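Local coordinates for peptide chain release factor RF2 (Thermus thermophilus, PDB 2IHR), which recognises the stop codons UGA and UAA on the ribosome and directs release of the finished polypeptide through its GGQ peptide hydrolysis motif, at residues Ala133-Arg138 and His187-Pro192; Arg312-Asp317 and Glu334-Gly339; Leu118-Gly123 and Arg138-Phe143. All blocks are in the same frame, centred on the assembly; numbering follows the deposited sequence.

Contact 1: residues Ala133-Arg138 and His187-Pro192; sequences AEMLLR and HRLVRP
Helix 127-145 lies on the mixed beta sheet of the fold here, M135 and L136 on successive positions of the helix meeting H187, L189 and R191 along strand 185-190 and its exit. M135 and R191 approach from opposite directions. The methionine chain bends at its last torsion (chi3 -117°), which sets the terminal methyl over one face of the R191 guanidinium; CE lies 3.1 Å from R191 NH2, a very close approach whose exact length is doubtful. The same CE touches L189 CD1 at 4.3 Å. R191 reaches the helix with an extended chain from CG to NE, and its NH2 also forms salt bridges with E128 and D131, on the same helix nearer its N terminus. At the start of the 187-192 segment, L136 presents CD2 obliquely to the imidazole of H187, 3.9 Å from H187 ND1, while L136 CD1 packs on H187 CB at 4.1 Å. Both ring nitrogens of this buried histidine have partners: ND1 bonds to Y314 OH and NE2 to the carbonyl O of E183, an acceptor that would favour a proton on NE2. The interface thus combines apolar contact with a guanidinium whose charge is probably largely offset by the carboxylates of E128 and D131, and the histidine plane is probably fixed by its two polar partners as the leucine rests against it.

Contact 2: residues Arg312-Asp317 and Glu334-Gly339; sequences RSYVLD and ENVLDG
With CG beside its backbone N (chi1 -56°), Y314 extends its ring from strand 312-315 toward V336, and V336 CG1, anti to the backbone N (chi1 160°), is the branch that meets the ring. The two side chains meet obliquely, Y314 CE2 lying 3.7 Å from V336 CG1. L337, the next residue along, adds a second apolar neighbour: its CD2 approaches Y314 CD2 at 4.2 Å, and its other methyl, CD1, reaches L316 CD2 at 4.3 Å, so the forked end of L337 bridges Y314 in the strand and L316 just beyond it. The phenol is held at its far end by R312, which donates from NH1 to Y314 OH over 2.8 Å with an N-H...O angle of 146°, the oxygen lying in the guanidinium plane; H187 ND1 also bonds to this oxygen. R312 is itself gripped by E183 and D323, while W132 of helix 127-145 meets the Y314 ring edge-to-face. The contact between the segments is thus apolar. V336 and L337 sit where helix 333-336 stops: G339 N bonds to V336 O (3.1 Å) and D340 N to N335 O, with G339 (positive phi) as C-prime residue of a Schellman motif, a characteristic helix C-terminal cap.

Contact 3: residues Leu118-Gly123 and Arg138-Phe143; sequences LTIQPG and RMYTRF
Y140 carries this contact from the helix side, its ring meeting L118 and I120 of strand 115-122. The tight part is the leucine on the ring face. L118 crosses the tyrosine at about a right angle, and its CD1 stands 3.9 Å from the centroid of the Y140 ring and only 13° off the ring normal, a CH-pi contact over the face. Its second methyl, CD2, touches Y140 CD2 at 4.0 Å. The opposite face is covered from within the helix by CE of M139, set 3.4 Å above the Y140 ring plane and offset toward the rim, so the aromatic ring is held between two methyl groups. I120 comes in differently: its CD1 lies at the edge, near the ring plane, 4.1 Å from Y140 CD2. For L118, CG anti to the backbone N (chi1 177°) directs the branched end at the helix. V208 of the neighbouring strand 201-213 also touches Y140, L118 and I120 and joins them in one buried apolar layer.

Beyond I120 the packing gives out. Toward its end the strand runs away from this part of the helix, leaving Q121 and G123 exposed, and on the helix R138 likewise faces outward, where it forms a salt bridge with E134. R142, partly exposed, is drawn to D338 and E145. The polar end of Y140 does not belong to the apolar layer: its OH is hydrogen-bonded to OE1 of E183. The ring is therefore held by a CH-pi contact with L118 on one face and by the M139 methyl, near the rim, on the other, while the hydrogen bond to E183 probably limits its movement and satisfies its buried oxygen.

In the fold
From the N terminus, strand 115-122 leads into helix 127-145, and contact 3 closes the short loop between them by folding the helix back on the strand it follows. Contact 1 starts from the same helix, shares R138 with contact 3 and crosses it along the chain, closing a longer loop that ends at strand 185-190. Contact 2 follows in series, after both have closed. Its strand 312-315 pairs alongside 185-190 through backbone bonds such as R188 O to Y314 N, and D338 bridges to R142 of contact 3. Helix 127-145 and the segment 334-339 thus pack with one mixed sheet, which joins PCRF and RF-1 sequence ranges.

Contact 1: residues Ala133-Arg138 and His187-Pro192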
loop_
_atom_site.group_PDB
_atom_site.type_symbol
_atom_site.label_atom_id
_atom_site.label_comp_id
_atom_site.label_asym_id
_atom_site.label_seq_id
_atom_site.Cartn_x
_atom_site.Cartn_y
_atom_site.Cartn_z
ATOM N N ALA A 133 4.245 -17.218 -6.981
ATOM C CA ALA A 133 4.797 -15.886 -6.874
ATOM C C ALA A 133 4.468 -15.061 -8.181
ATOM O O ALA A 133 4.092 -13.861 -8.147
ATOM C CB ALA A 133 6.306 -16.010 -6.641
ATOM N N GLU A 134 4.597 -15.709 -9.330
ATOM C CA GLU A 134 4.294 -15.046 -10.577
ATOM C C GLU A 134 2.787 -14.710 -10.606
ATOM O O GLU A 134 2.360 -13.692 -11.174
ATOM C CB GLU A 134 4.672 -15.964 -11.724
ATOM C CG GLU A 134 4.569 -15.316 -13.088
ATOM C CD GLU A 134 5.031 -16.257 -14.158
ATOM O OE1 GLU A 134 5.965 -17.022 -13.862
ATOM O OE2 GLU A 134 4.479 -16.234 -15.279
ATOM N N MET A 135 1.994 -15.569 -9.965
ATOM C CA MET A 135 0.567 -15.385 -9.909
ATOM C C MET A 135 0.183 -14.158 -9.131
ATOM O O MET A 135 -0.685 -13.362 -9.555
ATOM C CB MET A 135 -0.105 -16.622 -9.316
ATOM C CG MET A 135 -0.021 -17.888 -10.238
ATOM S SD MET A 135 -1.242 -19.103 -9.682
ATOM C CE MET A 135 -0.177 -20.439 -9.207
ATOM N N LEU A 136 0.818 -14.002 -7.981
ATOM C CA LEU A 136 0.574 -12.849 -7.148
ATOM C C LEU A 136 1.023 -11.594 -7.937
ATOM O O LEU A 136 0.342 -10.564 -7.881
ATOM C CB LEU A 136 1.362 -13.006 -5.835
ATOM C CG LEU A 136 0.879 -14.054 -4.803
ATOM C CD1 LEU A 136 2.029 -14.440 -3.845
ATOM C CD2 LEU A 136 -0.311 -13.491 -4.005
ATOM N N LEU A 137 2.158 -11.691 -8.659
ATOM C CA LEU A 137 2.710 -10.582 -9.465
ATOM C C LEU A 137 1.688 -10.130 -10.509
ATOM O O LEU A 137 1.489 -8.950 -10.729
ATOM C CB LEU A 137 3.979 -11.014 -10.230
ATOM C CG LEU A 137 5.103 -9.990 -10.629
ATOM C CD1 LEU A 137 5.673 -10.363 -11.985
ATOM C CD2 LEU A 137 4.619 -8.578 -10.643
ATOM N N ARG A 138 1.074 -11.097 -11.171
ATOM C CA ARG A 138 0.056 -10.845 -12.170
ATOM C C ARG A 138 -1.163 -10.216 -11.436
ATOM O O ARG A 138 -1.832 -9.271 -11.934
ATOM C CB ARG A 138 -0.306 -12.181 -12.790
ATOM C CG ARG A 138 -0.655 -12.166 -14.265
ATOM C CD ARG A 138 0.395 -12.940 -15.044
ATOM N NE ARG A 138 0.428 -14.332 -14.621
ATOM C CZ ARG A 138 1.231 -15.260 -15.130
ATOM N NH1 ARG A 138 2.092 -14.957 -16.102
ATOM N NH2 ARG A 138 1.166 -16.497 -14.657
ATOM N N HIS A 187 1.338 -15.295 1.788
ATOM C CA HIS A 187 0.156 -15.713 1.076
ATOM C C HIS A 187 0.222 -17.190 0.807
ATOM O O HIS A 187 1.234 -17.688 0.286
ATOM C CB HIS A 187 0.054 -14.891 -0.240
ATOM C CG HIS A 187 -0.251 -13.438 -0.018
ATOM N ND1 HIS A 187 -1.472 -12.877 -0.309
ATOM C CD2 HIS A 187 0.515 -12.422 0.460
ATOM C CE1 HIS A 187 -1.451 -11.582 -0.043
ATOM N NE2 HIS A 187 -0.252 -11.280 0.428
ATOM N N ARG A 188 -0.845 -17.914 1.157
ATOM C CA ARG A 188 -0.843 -19.362 0.938
ATOM C C ARG A 188 -1.768 -19.852 -0.191
ATOM O O ARG A 188 -2.934 -19.423 -0.306
ATOM C CB ARG A 188 -1.195 -20.079 2.233
ATOM C CG ARG A 188 -1.229 -21.551 2.082
ATOM C CD ARG A 188 -1.485 -22.224 3.381
ATOM N NE ARG A 188 -2.863 -22.067 3.807
ATOM C CZ ARG A 188 -3.662 -23.095 4.074
ATOM N NH1 ARG A 188 -3.201 -24.330 3.949
ATOM N NH2 ARG A 188 -4.917 -22.891 4.469
ATOM N N LEU A 189 -1.223 -20.771 -0.993
ATOM C CA LEU A 189 -1.888 -21.377 -2.135
ATOM C C LEU A 189 -2.111 -22.866 -1.975
ATOM O O LEU A 189 -1.202 -23.617 -1.676
ATOM C CB LEU A 189 -1.051 -21.145 -3.398
ATOM C CG LEU A 189 -1.686 -21.215 -4.821
ATOM C CD1 LEU A 189 -1.140 -22.418 -5.540
ATOM C CD2 LEU A 189 -3.177 -21.227 -4.777
ATOM N N VAL A 190 -3.337 -23.290 -2.187
ATOM C CA VAL A 190 -3.685 -24.693 -2.100
ATOM C C VAL A 190 -4.400 -25.135 -3.376
ATOM O O VAL A 190 -5.405 -24.521 -3.802
ATOM C CB VAL A 190 -4.614 -24.940 -0.925
ATOM C CG1 VAL A 190 -4.741 -26.414 -0.687
ATOM C CG2 VAL A 190 -4.099 -24.189 0.297
ATOM N N ARG A 191 -3.859 -26.186 -3.983
ATOM C CA ARG A 191 -4.408 -26.784 -5.206
ATOM C C ARG A 191 -3.467 -27.867 -5.630
ATOM O O ARG A 191 -2.370 -28.010 -5.073
ATOM C CB ARG A 191 -4.460 -25.784 -6.369
ATOM C CG ARG A 191 -3.086 -25.404 -6.855
ATOM C CD ARG A 191 -3.074 -24.580 -8.123
ATOM N NE ARG A 191 -1.686 -24.371 -8.511
ATOM C CZ ARG A 191 -1.291 -23.567 -9.485
ATOM N NH1 ARG A 191 -2.198 -22.876 -10.180
ATOM N NH2 ARG A 191 0.010 -23.477 -9.784
ATOM N N PRO A 192 -3.899 -28.681 -6.587
ATOM C CA PRO A 192 -2.994 -29.737 -7.059
ATOM C C PRO A 192 -1.995 -29.078 -8.070
ATOM O O PRO A 192 -2.382 -28.272 -8.937
ATOM C CB PRO A 192 -3.950 -30.768 -7.684
ATOM C CG PRO A 192 -5.237 -29.956 -8.003
ATOM C CD PRO A 192 -5.318 -29.037 -6.802
#

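Contact 2: residues Arg312-Asp317 and Glu334-Gly339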
loop_
_atom_site.group_PDB
_atom_site.type_symbol
_atom_site.label_atom_id
_atom_site.label_comp_id
_atom_site.label_asym_id
_atom_site.label_seq_id
_atom_site.Cartn_x
_atom_site.Cartn_y
_atom_site.Cartn_z
ATOM N N ARG A 312 -3.517 -14.542 4.263
ATOM C CA ARG A 312 -4.646 -14.862 3.416
ATOM C C ARG A 312 -4.488 -16.174 2.700
ATOM O O ARG A 312 -3.369 -16.563 2.421
ATOM C CB ARG A 312 -4.893 -13.689 2.422
ATOM C CG ARG A 312 -6.155 -13.920 1.600
ATOM C CD ARG A 312 -6.225 -12.941 0.559
ATOM N NE ARG A 312 -6.236 -11.619 1.133
ATOM C CZ ARG A 312 -5.580 -10.615 0.604
ATOM N NH1 ARG A 312 -4.869 -10.835 -0.502
ATOM N NH2 ARG A 312 -5.615 -9.425 1.196
ATOM N N SER A 313 -5.594 -16.899 2.445
ATOM C CA SER A 313 -5.492 -18.186 1.716
ATOM C C SER A 313 -6.327 -18.264 0.458
ATOM O O SER A 313 -7.525 -17.827 0.400
ATOM C CB SER A 313 -5.815 -19.398 2.597
ATOM O OG SER A 313 -4.719 -19.691 3.453
ATOM N N TYR A 314 -5.672 -18.819 -0.567
ATOM C CA TYR A 314 -6.290 -18.973 -1.871
ATOM C C TYR A 314 -6.413 -20.433 -2.165
ATOM O O TYR A 314 -5.535 -21.016 -2.779
ATOM C CB TYR A 314 -5.429 -18.322 -2.935
ATOM C CG TYR A 314 -5.126 -16.865 -2.695
ATOM C CD1 TYR A 314 -4.298 -16.469 -1.623
ATOM C CD2 TYR A 314 -5.612 -15.872 -3.574
ATOM C CE1 TYR A 314 -3.948 -15.139 -1.423
ATOM C CE2 TYR A 314 -5.262 -14.527 -3.390
ATOM C CZ TYR A 314 -4.429 -14.184 -2.327
ATOM O OH TYR A 314 -3.993 -12.899 -2.217
ATOM N N VAL A 315 -7.508 -21.048 -1.766
ATOM C CA VAL A 315 -7.570 -22.472 -2.002
ATOM C C VAL A 315 -8.555 -22.747 -3.106
ATOM O O VAL A 315 -9.761 -22.755 -2.918
ATOM C CB VAL A 315 -7.808 -23.269 -0.643
ATOM C CG1 VAL A 315 -8.471 -22.414 0.334
ATOM C CG2 VAL A 315 -8.573 -24.574 -0.886
ATOM N N LEU A 316 -7.944 -22.990 -4.261
ATOM C CA LEU A 316 -8.579 -23.176 -5.539
ATOM C C LEU A 316 -9.408 -24.390 -5.887
ATOM O O LEU A 316 -10.362 -24.259 -6.640
ATOM C CB LEU A 316 -7.510 -22.933 -6.598
ATOM C CG LEU A 316 -6.593 -21.703 -6.320
ATOM C CD1 LEU A 316 -5.816 -21.434 -7.564
ATOM C CD2 LEU A 316 -7.327 -20.385 -5.911
ATOM N N ASP A 317 -9.078 -25.560 -5.375
ATOM C CA ASP A 317 -9.892 -26.738 -5.671
ATOM C C ASP A 317 -11.190 -26.718 -4.885
ATOM O O ASP A 317 -12.041 -27.578 -5.081
ATOM C CB ASP A 317 -9.151 -28.015 -5.310
ATOM C CG ASP A 317 -8.362 -27.863 -4.039
ATOM O OD1 ASP A 317 -8.924 -27.375 -3.028
ATOM O OD2 ASP A 317 -7.173 -28.219 -4.052
ATOM N N GLU A 334 -11.047 -16.552 -8.889
ATOM C CA GLU A 334 -10.615 -16.193 -10.250
ATOM C C GLU A 334 -10.652 -14.661 -10.446
ATOM O O GLU A 334 -9.921 -14.125 -11.250
ATOM C CB GLU A 334 -11.514 -16.871 -11.311
ATOM C CG GLU A 334 -12.942 -16.264 -11.362
ATOM C CD GLU A 334 -13.982 -16.926 -10.437
ATOM O OE1 GLU A 334 -13.665 -17.904 -9.686
ATOM O OE2 GLU A 334 -15.153 -16.463 -10.490
ATOM N N ASN A 335 -11.501 -13.954 -9.715
ATOM C CA ASN A 335 -11.571 -12.504 -9.868
ATOM C C ASN A 335 -10.540 -11.809 -9.023
ATOM O O ASN A 335 -9.945 -10.811 -9.443
ATOM C CB ASN A 335 -12.937 -11.969 -9.450
ATOM C CG ASN A 335 -14.028 -12.429 -10.343
ATOM O OD1 ASN A 335 -13.875 -12.429 -11.566
ATOM N ND2 ASN A 335 -15.148 -12.806 -9.757
ATOM N N VAL A 336 -10.390 -12.312 -7.793
ATOM C CA VAL A 336 -9.425 -11.778 -6.835
ATOM C C VAL A 336 -8.114 -11.842 -7.580
ATOM O O VAL A 336 -7.335 -10.869 -7.646
ATOM C CB VAL A 336 -9.303 -12.716 -5.558
ATOM C CG1 VAL A 336 -7.994 -12.441 -4.820
ATOM C CG2 VAL A 336 -10.433 -12.499 -4.623
ATOM N N LEU A 337 -7.879 -13.023 -8.146
ATOM C CA LEU A 337 -6.628 -13.261 -8.819
ATOM C C LEU A 337 -6.390 -12.462 -10.096
ATOM O O LEU A 337 -5.286 -12.460 -10.647
ATOM C CB LEU A 337 -6.464 -14.769 -9.049
ATOM C CG LEU A 337 -5.877 -15.584 -7.834
ATOM C CD1 LEU A 337 -5.814 -17.029 -8.157
ATOM C CD2 LEU A 337 -4.490 -15.140 -7.520
ATOM N N ASP A 338 -7.392 -11.725 -10.535
ATOM C CA ASP A 338 -7.243 -10.984 -11.740
ATOM C C ASP A 338 -7.227 -9.465 -11.484
ATOM O O ASP A 338 -7.335 -8.650 -12.408
ATOM C CB ASP A 338 -8.376 -11.445 -12.637
ATOM C CG ASP A 338 -8.465 -10.687 -13.921
ATOM O OD1 ASP A 338 -7.565 -10.767 -14.797
ATOM O OD2 ASP A 338 -9.480 -10.012 -14.015
ATOM N N GLY A 339 -7.099 -9.096 -10.209
ATOM C CA GLY A 339 -7.014 -7.715 -9.844
ATOM C C GLY A 339 -8.090 -7.188 -8.924
ATOM O O GLY A 339 -7.873 -6.224 -8.150
#

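Contact 3: residues Leu118-Gly123 and Arg138-Phe143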
loop_
_atom_site.group_PDB
_atom_site.type_symbol
_atom_site.label_atom_id
_atom_site.label_comp_id
_atom_site.label_asym_id
_atom_site.label_seq_id
_atom_site.Cartn_x
_atom_site.Cartn_y
_atom_site.Cartn_z
ATOM N N LEU A 118 6.529 -2.763 -4.002
ATOM C CA LEU A 118 6.017 -4.084 -3.634
ATOM C C LEU A 118 6.997 -5.156 -4.121
ATOM O O LEU A 118 7.463 -5.120 -5.288
ATOM C CB LEU A 118 4.614 -4.264 -4.239
ATOM C CG LEU A 118 3.850 -5.606 -4.076
ATOM C CD1 LEU A 118 2.350 -5.356 -3.819
ATOM C CD2 LEU A 118 4.080 -6.470 -5.316
ATOM N N THR A 119 7.332 -6.087 -3.216
ATOM C CA THR A 119 8.305 -7.146 -3.537
ATOM C C THR A 119 7.763 -8.541 -3.223
ATOM O O THR A 119 7.195 -8.766 -2.154
ATOM C CB THR A 119 9.614 -6.977 -2.706
ATOM O OG1 THR A 119 9.994 -5.599 -2.655
ATOM C CG2 THR A 119 10.745 -7.797 -3.317
ATOM N N ILE A 120 8.006 -9.486 -4.124
ATOM C CA ILE A 120 7.533 -10.870 -3.993
ATOM C C ILE A 120 8.647 -11.889 -4.112
ATOM O O ILE A 120 9.463 -11.827 -5.022
ATOM C CB ILE A 120 6.490 -11.195 -5.097
ATOM C CG1 ILE A 120 5.245 -10.314 -4.900
ATOM C CG2 ILE A 120 6.057 -12.664 -5.024
ATOM C CD1 ILE A 120 4.594 -9.878 -6.166
ATOM N N GLN A 121 8.693 -12.837 -3.187
ATOM C CA GLN A 121 9.698 -13.888 -3.260
ATOM C C GLN A 121 9.013 -15.175 -2.910
ATOM O O GLN A 121 8.168 -15.185 -2.035
ATOM C CB GLN A 121 10.822 -13.610 -2.264
ATOM C CG GLN A 121 11.760 -12.511 -2.728
ATOM C CD GLN A 121 12.853 -12.195 -1.742
ATOM O OE1 GLN A 121 12.637 -11.515 -0.727
ATOM N NE2 GLN A 121 14.046 -12.686 -2.035
ATOM N N PRO A 122 9.306 -16.263 -3.624
ATOM C CA PRO A 122 8.618 -17.504 -3.227
ATOM C C PRO A 122 9.050 -17.977 -1.818
ATOM O O PRO A 122 10.022 -17.499 -1.263
ATOM C CB PRO A 122 9.003 -18.514 -4.322
ATOM C CG PRO A 122 10.249 -17.931 -4.991
ATOM C CD PRO A 122 10.052 -16.413 -4.889
ATOM N N GLY A 123 8.288 -18.884 -1.235
ATOM C CA GLY A 123 8.602 -19.405 0.079
ATOM C C GLY A 123 8.719 -20.889 -0.168
ATOM O O GLY A 123 9.310 -21.301 -1.170
ATOM N N ARG A 138 1.074 -11.097 -11.171
ATOM C CA ARG A 138 0.056 -10.845 -12.170
ATOM C C ARG A 138 -1.163 -10.216 -11.436
ATOM O O ARG A 138 -1.832 -9.271 -11.934
ATOM C CB ARG A 138 -0.306 -12.181 -12.790
ATOM C CG ARG A 138 -0.655 -12.166 -14.265
ATOM C CD ARG A 138 0.395 -12.940 -15.044
ATOM N NE ARG A 138 0.428 -14.332 -14.621
ATOM C CZ ARG A 138 1.231 -15.260 -15.130
ATOM N NH1 ARG A 138 2.092 -14.957 -16.102
ATOM N NH2 ARG A 138 1.166 -16.497 -14.657
ATOM N N MET A 139 -1.450 -10.724 -10.235
ATOM C CA MET A 139 -2.567 -10.196 -9.506
ATOM C C MET A 139 -2.362 -8.737 -9.217
ATOM O O MET A 139 -3.221 -7.913 -9.522
ATOM C CB MET A 139 -2.762 -10.950 -8.218
ATOM C CG MET A 139 -3.915 -10.487 -7.345
ATOM S SD MET A 139 -4.091 -11.519 -5.863
ATOM C CE MET A 139 -2.917 -10.863 -4.956
ATOM N N TYR A 140 -1.230 -8.395 -8.626
ATOM C CA TYR A 140 -0.967 -6.991 -8.308
ATOM C C TYR A 140 -0.769 -6.133 -9.566
ATOM O O TYR A 140 -1.051 -4.947 -9.579
ATOM C CB TYR A 140 0.260 -6.908 -7.390
ATOM C CG TYR A 140 0.004 -7.499 -6.031
ATOM C CD1 TYR A 140 -1.023 -7.027 -5.248
ATOM C CD2 TYR A 140 0.738 -8.585 -5.559
ATOM C CE1 TYR A 140 -1.345 -7.613 -4.052
ATOM C CE2 TYR A 140 0.433 -9.178 -4.330
ATOM C CZ TYR A 140 -0.619 -8.694 -3.590
ATOM O OH TYR A 140 -1.012 -9.316 -2.413
ATOM N N THR A 141 -0.288 -6.734 -10.639
ATOM C CA THR A 141 -0.084 -5.961 -11.845
ATOM C C THR A 141 -1.461 -5.667 -12.411
ATOM O O THR A 141 -1.737 -4.551 -12.801
ATOM C CB THR A 141 0.778 -6.733 -12.850
ATOM O OG1 THR A 141 2.129 -6.757 -12.382
ATOM C CG2 THR A 141 0.792 -6.047 -14.165
ATOM N N ARG A 142 -2.335 -6.671 -12.436
ATOM C CA ARG A 142 -3.696 -6.438 -12.927
ATOM C C ARG A 142 -4.388 -5.452 -11.988
ATOM O O ARG A 142 -5.216 -4.645 -12.424
ATOM C CB ARG A 142 -4.543 -7.740 -12.986
ATOM C CG ARG A 142 -4.221 -8.722 -14.096
ATOM C CD ARG A 142 -4.752 -8.207 -15.467
ATOM N NE ARG A 142 -6.206 -8.214 -15.530
ATOM C CZ ARG A 142 -6.967 -7.130 -15.432
ATOM N NH1 ARG A 142 -6.381 -5.939 -15.303
ATOM N NH2 ARG A 142 -8.311 -7.244 -15.346
ATOM N N PHE A 143 -4.066 -5.525 -10.699
ATOM C CA PHE A 143 -4.695 -4.629 -9.732
ATOM C C PHE A 143 -4.367 -3.190 -10.076
ATOM O O PHE A 143 -5.239 -2.324 -10.101
ATOM C CB PHE A 143 -4.205 -4.901 -8.319
ATOM C CG PHE A 143 -4.585 -3.827 -7.349
ATOM C CD1 PHE A 143 -5.922 -3.641 -6.979
ATOM C CD2 PHE A 143 -3.631 -2.948 -6.865
ATOM C CE1 PHE A 143 -6.308 -2.581 -6.145
ATOM C CE2 PHE A 143 -3.997 -1.872 -6.022
ATOM C CZ PHE A 143 -5.342 -1.693 -5.670
#